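Local coordinates for protein 5-cytosine DNA methyltransferase (PDB 3QV2) that probably transfers methyl groups from S-adenosyl-L-methionine to C5 of cytosine in tRNA or DNA, and binds the product S-adenosyl-L-homocysteine, at residues I39-N44 against E73-N78; I50-K53 against E58-V61. All coordinates share one frame; numbering follows the deposited sequence.

Contact 1 of 2, residues I39-N44 against E73-N78; sequences IPFDIN and ESLNCN. With SAH (S-adenosyl-L-homocysteine), chain B; SO4 (sulfate ion), chain D.
I39 meets L75 and C77 through its two separate branches. From CB, CG2 lies anti to the backbone N and reaches CD2 of L75 at 3.7 Å. The other branch starts at CG1, which stands beside the backbone N (chi1 -65°) and carries CD1 to 3.8 Å from SG of C77. A beta-branched isoleucine suits this place, since one side chain touches two residues that flank a turn. CD2 of L75 also comes to the edge of the F41 ring, near its plane, with CE2 of F41 at 3.7 Å; this methyl therefore touches both I39 and F41. No hydrogen bond crosses between the segments, and the join is purely apolar. The chain turns out of the helix at N76, which has positive phi, a conformation asparagine tolerates well; its N is hydrogen-bonded to O of E73.

Beyond F41 the strand segment delivers D42 to the cofactor product. OD1 of D42 accepts from O2' of S-adenosyl-L-homocysteine at 2.7 Å and OD2 from O3' at 3.0 Å, so the carboxylate grips both ribose hydroxyls, the classic role of an acidic residue after the second strand of class I methyltransferases. An Asx turn steadies it: the backbone N of N44 reaches OD1 of D42 at 2.8 Å, on the anti side. I43 lays CG2 and CD1 against the adenine, CG2 lying 3.6 Å from N1 of S-adenosyl-L-homocysteine.

Strand 36-41 is the outermost strand at one end of the six-stranded sheet, beside strand 11-16, whose I14 also touches F41, L75 and C77; the end of helix 69-74 and the turn after it pack against these two strands before the chain enters strand 79-82.

Contact 2 of 2, residues I50-K53 against E58-V61; sequences IYSK and EVQV
In the Rossmann-like methyltransferase fold, helix 45-55 follows the sheet-edge strand 36-41, and the loop after the helix runs back beside it; here residues 58-61 of that loop pack against the last turns of the helix. Y51 and V59 make the apolar part of the contact. One methyl of V59, CG2, approaches the tyrosine ring obliquely, 3.7 Å from CD2 of Y51 and 3.9 Å from its CG, at the root of the ring rather than at its hydroxyl. CG of Y51 is anti to the backbone N (chi1 -170°), an arrangement that carries the ring past V59 toward P40 and F38 of the strand. Valine fits well because it is compact: CG2 reaches the tyrosine while the side chain as a whole also touches P40 and N48.

S52 stands one residue further along the helix and faces the backbone of the loop. Its OG lies 4.0 Å from CA of E58 and 4.1 Å from N of V59, which is van der Waals proximity; it is hydrogen-bonded to O of E57, just ahead of the segment, and weakly to O of N48 in the helix. A small hydroxyl lets the loop pass close to the helix, with CA of S52 5.7 Å from CA of E58. The CA–CB bond of E58 points away from the helix, and the residue is exposed, a place that suits a charged side chain.

The tyrosine thus has two characters: its carbon ring is buried against valine, whereas its OH is hydrogen-bonded to E15 and R24, which satisfy the polar end inside the fold. The two segments meet by van der Waals contact, while the bond from S52 to the E57 carbonyl ties the helix to the start of the loop and backbone bonds from Q60 tie the loop to P40 and D42.

Contact 2 is nested within the chain loop that contact 1 closes, and strand 36-41 joins them, their centres about 12 Å apart. O of P40 and N of Q60 are 2.9 Å apart, and N of D42 and O of Q60 3.0 Å, two probable hydrogen bonds that fix Q60 beside the end of the strand. Both are partly buried without hydrogen bonds between their segments; contact 1 is apolar throughout, whereas contact 2 adds the S52 hydroxyl beside the loop backbone. In contact 1 the buried member is F41; in contact 2 Y51 and V59 are buried and E58 is exposed. Contact 1 carries ligand-binding D42, whereas contact 2 backs that site, V59 lying about 4 Å from D42 between nearest side-chain atoms.

Contact 1 of 2, residues I39-N44 against E73-N78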
loop_
_atom_site.group_PDB
_atom_site.type_symbol
_atom_site.label_atom_id
_atom_site.label_comp_id
_atom_site.label_asym_id
_atom_site.label_seq_id
_atom_site.Cartn_x
_atom_site.Cartn_y
_atom_site.Cartn_z
ATOM N N ILE A 39 -2.387 16.711 -3.141
ATOM C CA ILE A 39 -1.947 17.399 -1.930
ATOM C C ILE A 39 -1.787 16.390 -0.798
ATOM O O ILE A 39 -2.757 16.040 -0.126
ATOM C CB ILE A 39 -2.927 18.504 -1.492
ATOM C CG1 ILE A 39 -2.972 19.628 -2.531
ATOM C CG2 ILE A 39 -2.518 19.071 -0.144
ATOM C CD1 ILE A 39 -3.776 19.296 -3.769
ATOM N N PRO A 40 -0.553 15.915 -0.591
ATOM C CA PRO A 40 -0.227 14.866 0.380
ATOM C C PRO A 40 -0.155 15.375 1.818
ATOM O O PRO A 40 0.401 16.444 2.068
ATOM C CB PRO A 40 1.157 14.401 -0.076
ATOM C CG PRO A 40 1.761 15.607 -0.695
ATOM C CD PRO A 40 0.632 16.351 -1.351
ATOM N N PHE A 41 -0.719 14.606 2.744
ATOM C CA PHE A 41 -0.626 14.898 4.171
ATOM C C PHE A 41 -0.015 13.709 4.903
ATOM O O PHE A 41 -0.508 12.586 4.795
ATOM C CB PHE A 41 -2.010 15.194 4.758
ATOM C CG PHE A 41 -2.512 16.583 4.478
ATOM C CD1 PHE A 41 -2.445 17.568 5.451
ATOM C CD2 PHE A 41 -3.063 16.901 3.249
ATOM C CE1 PHE A 41 -2.912 18.844 5.200
ATOM C CE2 PHE A 41 -3.529 18.176 2.991
ATOM C CZ PHE A 41 -3.454 19.149 3.968
ATOM N N ASP A 42 1.059 13.956 5.645
ATOM C CA ASP A 42 1.686 12.914 6.450
ATOM C C ASP A 42 2.708 13.522 7.408
ATOM O O ASP A 42 3.393 14.486 7.068
ATOM C CB ASP A 42 2.339 11.856 5.558
ATOM C CG ASP A 42 2.565 10.540 6.280
ATOM O OD1 ASP A 42 3.103 10.563 7.406
ATOM O OD2 ASP A 42 2.195 9.485 5.725
ATOM N N ILE A 43 2.798 12.956 8.607
ATOM C CA ILE A 43 3.680 13.484 9.643
ATOM C C ILE A 43 5.016 12.749 9.706
ATOM O O ILE A 43 5.914 13.146 10.450
ATOM C CB ILE A 43 3.010 13.419 11.026
ATOM C CG1 ILE A 43 2.702 11.967 11.398
ATOM C CG2 ILE A 43 1.742 14.253 11.040
ATOM C CD1 ILE A 43 2.022 11.808 12.742
ATOM N N ASN A 44 5.143 11.678 8.929
ATOM C CA ASN A 44 6.370 10.889 8.912
ATOM C C ASN A 44 7.458 11.562 8.077
ATOM O O ASN A 44 7.384 11.587 6.847
ATOM C CB ASN A 44 6.089 9.479 8.386
ATOM C CG ASN A 44 7.238 8.523 8.634
ATOM O OD1 ASN A 44 8.201 8.481 7.868
ATOM N ND2 ASN A 44 7.143 7.746 9.707
ATOM N N GLU A 73 -10.953 22.513 3.156
ATOM C CA GLU A 73 -11.807 23.073 2.115
ATOM C C GLU A 73 -11.061 24.111 1.276
ATOM O O GLU A 73 -11.369 24.305 0.100
ATOM C CB GLU A 73 -13.068 23.682 2.736
ATOM C CG GLU A 73 -14.291 23.628 1.835
ATOM C CD GLU A 73 -15.565 24.034 2.552
ATOM O OE1 GLU A 73 -16.574 23.308 2.430
ATOM O OE2 GLU A 73 -15.563 25.082 3.231
ATOM N N SER A 74 -10.076 24.767 1.882
ATOM C CA SER A 74 -9.283 25.772 1.182
ATOM C C SER A 74 -8.531 25.147 0.013
ATOM O O SER A 74 -8.144 25.836 -0.931
ATOM C CB SER A 74 -8.297 26.450 2.135
ATOM O OG SER A 74 -7.251 25.565 2.502
ATOM N N LEU A 75 -8.328 23.837 0.085
ATOM C CA LEU A 75 -7.625 23.105 -0.962
ATOM C C LEU A 75 -8.462 22.998 -2.234
ATOM O O LEU A 75 -7.926 22.770 -3.318
ATOM C CB LEU A 75 -7.235 21.709 -0.469
ATOM C CG LEU A 75 -5.898 21.570 0.262
ATOM C CD1 LEU A 75 -5.633 22.758 1.172
ATOM C CD2 LEU A 75 -5.845 20.262 1.042
ATOM N N ASN A 76 -9.773 23.163 -2.095
ATOM C CA ASN A 76 -10.684 23.075 -3.232
ATOM C C ASN A 76 -10.482 21.796 -4.035
ATOM O O ASN A 76 -10.393 21.824 -5.262
ATOM C CB ASN A 76 -10.540 24.299 -4.142
ATOM C CG ASN A 76 -10.922 25.590 -3.445
ATOM O OD1 ASN A 76 -10.184 26.575 -3.488
ATOM N ND2 ASN A 76 -12.078 25.588 -2.791
ATOM N N CYS A 77 -10.408 20.670 -3.334
ATOM C CA CYS A 77 -10.234 19.377 -3.982
ATOM C C CYS A 77 -11.565 18.645 -4.081
ATOM O O CYS A 77 -12.521 18.981 -3.385
ATOM C CB CYS A 77 -9.218 18.522 -3.223
ATOM S SG CYS A 77 -7.507 19.070 -3.398
ATOM N N ASN A 78 -11.621 17.641 -4.950
ATOM C CA ASN A 78 -12.848 16.880 -5.162
ATOM C C ASN A 78 -12.642 15.375 -5.023
ATOM O O ASN A 78 -13.496 14.585 -5.423
ATOM C CB ASN A 78 -13.443 17.203 -6.535
ATOM C CG ASN A 78 -12.483 16.902 -7.671
ATOM O OD1 ASN A 78 -11.492 16.193 -7.492
ATOM N ND2 ASN A 78 -12.775 17.440 -8.850
HETATM N N SAH B . -0.164 4.336 1.460
HETATM C CA SAH B . 1.065 5.038 1.776
HETATM C CB SAH B . 1.468 4.805 3.226
HETATM C CG SAH B . 0.392 4.519 4.245
HETATM S SD SAH B . 0.923 4.161 5.931
HETATM C C SAH B . 2.149 4.597 0.826
HETATM O O SAH B . 3.359 4.644 1.189
HETATM O OXT SAH B . 1.844 4.182 -0.344
HETATM C "C5'" SAH B . 0.113 5.282 7.052
HETATM C "C4'" SAH B . 0.647 6.662 7.173
HETATM O "O4'" SAH B . -0.267 7.426 7.878
HETATM C "C3'" SAH B . 1.890 6.644 7.947
HETATM O "O3'" SAH B . 2.957 6.979 7.128
HETATM C "C2'" SAH B . 1.750 7.616 9.001
HETATM O "O2'" SAH B . 2.849 8.458 9.017
HETATM C "C1'" SAH B . 0.535 8.363 8.663
HETATM N N9 SAH B . -0.111 8.882 9.835
HETATM C C8 SAH B . -0.429 8.281 10.989
HETATM N N7 SAH B . -1.024 9.199 11.767
HETATM C C5 SAH B . -1.072 10.373 11.092
HETATM C C6 SAH B . -1.568 11.641 11.405
HETATM N N6 SAH B . -2.184 11.896 12.684
HETATM N N1 SAH B . -1.454 12.615 10.485
HETATM C C2 SAH B . -0.884 12.401 9.291
HETATM N N3 SAH B . -0.404 11.195 8.970
HETATM C C4 SAH B . -0.483 10.175 9.844
HETATM S S SO4 D . -15.163 20.091 -8.966
HETATM O O1 SO4 D . -14.288 20.321 -7.820
HETATM O O2 SO4 D . -15.323 18.659 -9.197
HETATM O O3 SO4 D . -16.469 20.687 -8.692
HETATM O O4 SO4 D . -14.575 20.708 -10.152
#

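Contact 2 of 2, residues I50-K53 against E58-V61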
loop_
_atom_site.group_PDB
_atom_site.type_symbol
_atom_site.label_atom_id
_atom_site.label_comp_id
_atom_site.label_asym_id
_atom_site.label_seq_id
_atom_site.Cartn_x
_atom_site.Cartn_y
_atom_site.Cartn_z
ATOM N N ILE A 50 10.974 10.846 0.937
ATOM C CA ILE A 50 10.879 10.009 -0.251
ATOM C C ILE A 50 9.838 10.570 -1.214
ATOM O O ILE A 50 10.076 10.662 -2.419
ATOM C CB ILE A 50 10.513 8.558 0.110
ATOM C CG1 ILE A 50 11.613 7.929 0.973
ATOM C CG2 ILE A 50 10.277 7.743 -1.154
ATOM C CD1 ILE A 50 11.351 6.485 1.334
ATOM N N TYR A 51 8.686 10.956 -0.673
ATOM C CA TYR A 51 7.615 11.530 -1.478
ATOM C C TYR A 51 8.104 12.768 -2.221
ATOM O O TYR A 51 7.974 12.863 -3.440
ATOM C CB TYR A 51 6.415 11.886 -0.598
ATOM C CG TYR A 51 5.177 12.265 -1.379
ATOM C CD1 TYR A 51 4.141 11.356 -1.558
ATOM C CD2 TYR A 51 5.046 13.527 -1.942
ATOM C CE1 TYR A 51 3.009 11.695 -2.273
ATOM C CE2 TYR A 51 3.918 13.875 -2.659
ATOM C CZ TYR A 51 2.902 12.956 -2.821
ATOM O OH TYR A 51 1.774 13.288 -3.532
ATOM N N SER A 52 8.667 13.712 -1.474
ATOM C CA SER A 52 9.156 14.962 -2.046
ATOM C C SER A 52 10.267 14.720 -3.065
ATOM O O SER A 52 10.335 15.393 -4.092
ATOM C CB SER A 52 9.640 15.903 -0.942
ATOM O OG SER A 52 8.566 16.309 -0.110
ATOM N N LYS A 53 11.137 13.758 -2.776
ATOM C CA LYS A 53 12.224 13.410 -3.687
ATOM C C LYS A 53 11.700 12.969 -5.051
ATOM O O LYS A 53 12.244 13.349 -6.087
ATOM C CB LYS A 53 13.100 12.308 -3.087
ATOM C CG LYS A 53 14.050 11.649 -4.081
ATOM C CD LYS A 53 15.115 12.612 -4.581
ATOM C CE LYS A 53 16.072 11.920 -5.541
ATOM N NZ LYS A 53 17.188 12.809 -5.967
ATOM N N GLU A 58 5.962 19.455 -1.712
ATOM C CA GLU A 58 6.058 19.388 -0.257
ATOM C C GLU A 58 4.864 18.676 0.371
ATOM O O GLU A 58 3.729 18.834 -0.078
ATOM C CB GLU A 58 6.211 20.787 0.342
ATOM C CG GLU A 58 6.420 20.786 1.847
ATOM C CD GLU A 58 6.703 22.167 2.397
ATOM O OE1 GLU A 58 6.513 23.154 1.654
ATOM O OE2 GLU A 58 7.121 22.265 3.570
ATOM N N VAL A 59 5.131 17.895 1.411
ATOM C CA VAL A 59 4.080 17.196 2.137
ATOM C C VAL A 59 3.601 18.015 3.330
ATOM O O VAL A 59 4.409 18.501 4.124
ATOM C CB VAL A 59 4.561 15.823 2.650
ATOM C CG1 VAL A 59 3.443 15.123 3.402
ATOM C CG2 VAL A 59 5.054 14.963 1.495
ATOM N N GLN A 60 2.286 18.166 3.453
ATOM C CA GLN A 60 1.697 18.890 4.575
ATOM C C GLN A 60 1.771 18.050 5.846
ATOM O O GLN A 60 1.241 16.940 5.896
ATOM C CB GLN A 60 0.243 19.256 4.272
ATOM C CG GLN A 60 0.058 20.076 3.009
ATOM C CD GLN A 60 0.688 21.448 3.105
ATOM O OE1 GLN A 60 1.511 21.821 2.271
ATOM N NE2 GLN A 60 0.299 22.213 4.118
ATOM N N VAL A 61 2.425 18.587 6.870
ATOM C CA VAL A 61 2.648 17.850 8.110
ATOM C C VAL A 61 1.608 18.161 9.183
ATOM O O VAL A 61 1.753 17.750 10.332
ATOM C CB VAL A 61 4.055 18.116 8.681
ATOM C CG1 VAL A 61 5.117 17.636 7.709
ATOM C CG2 VAL A 61 4.237 19.594 8.983
#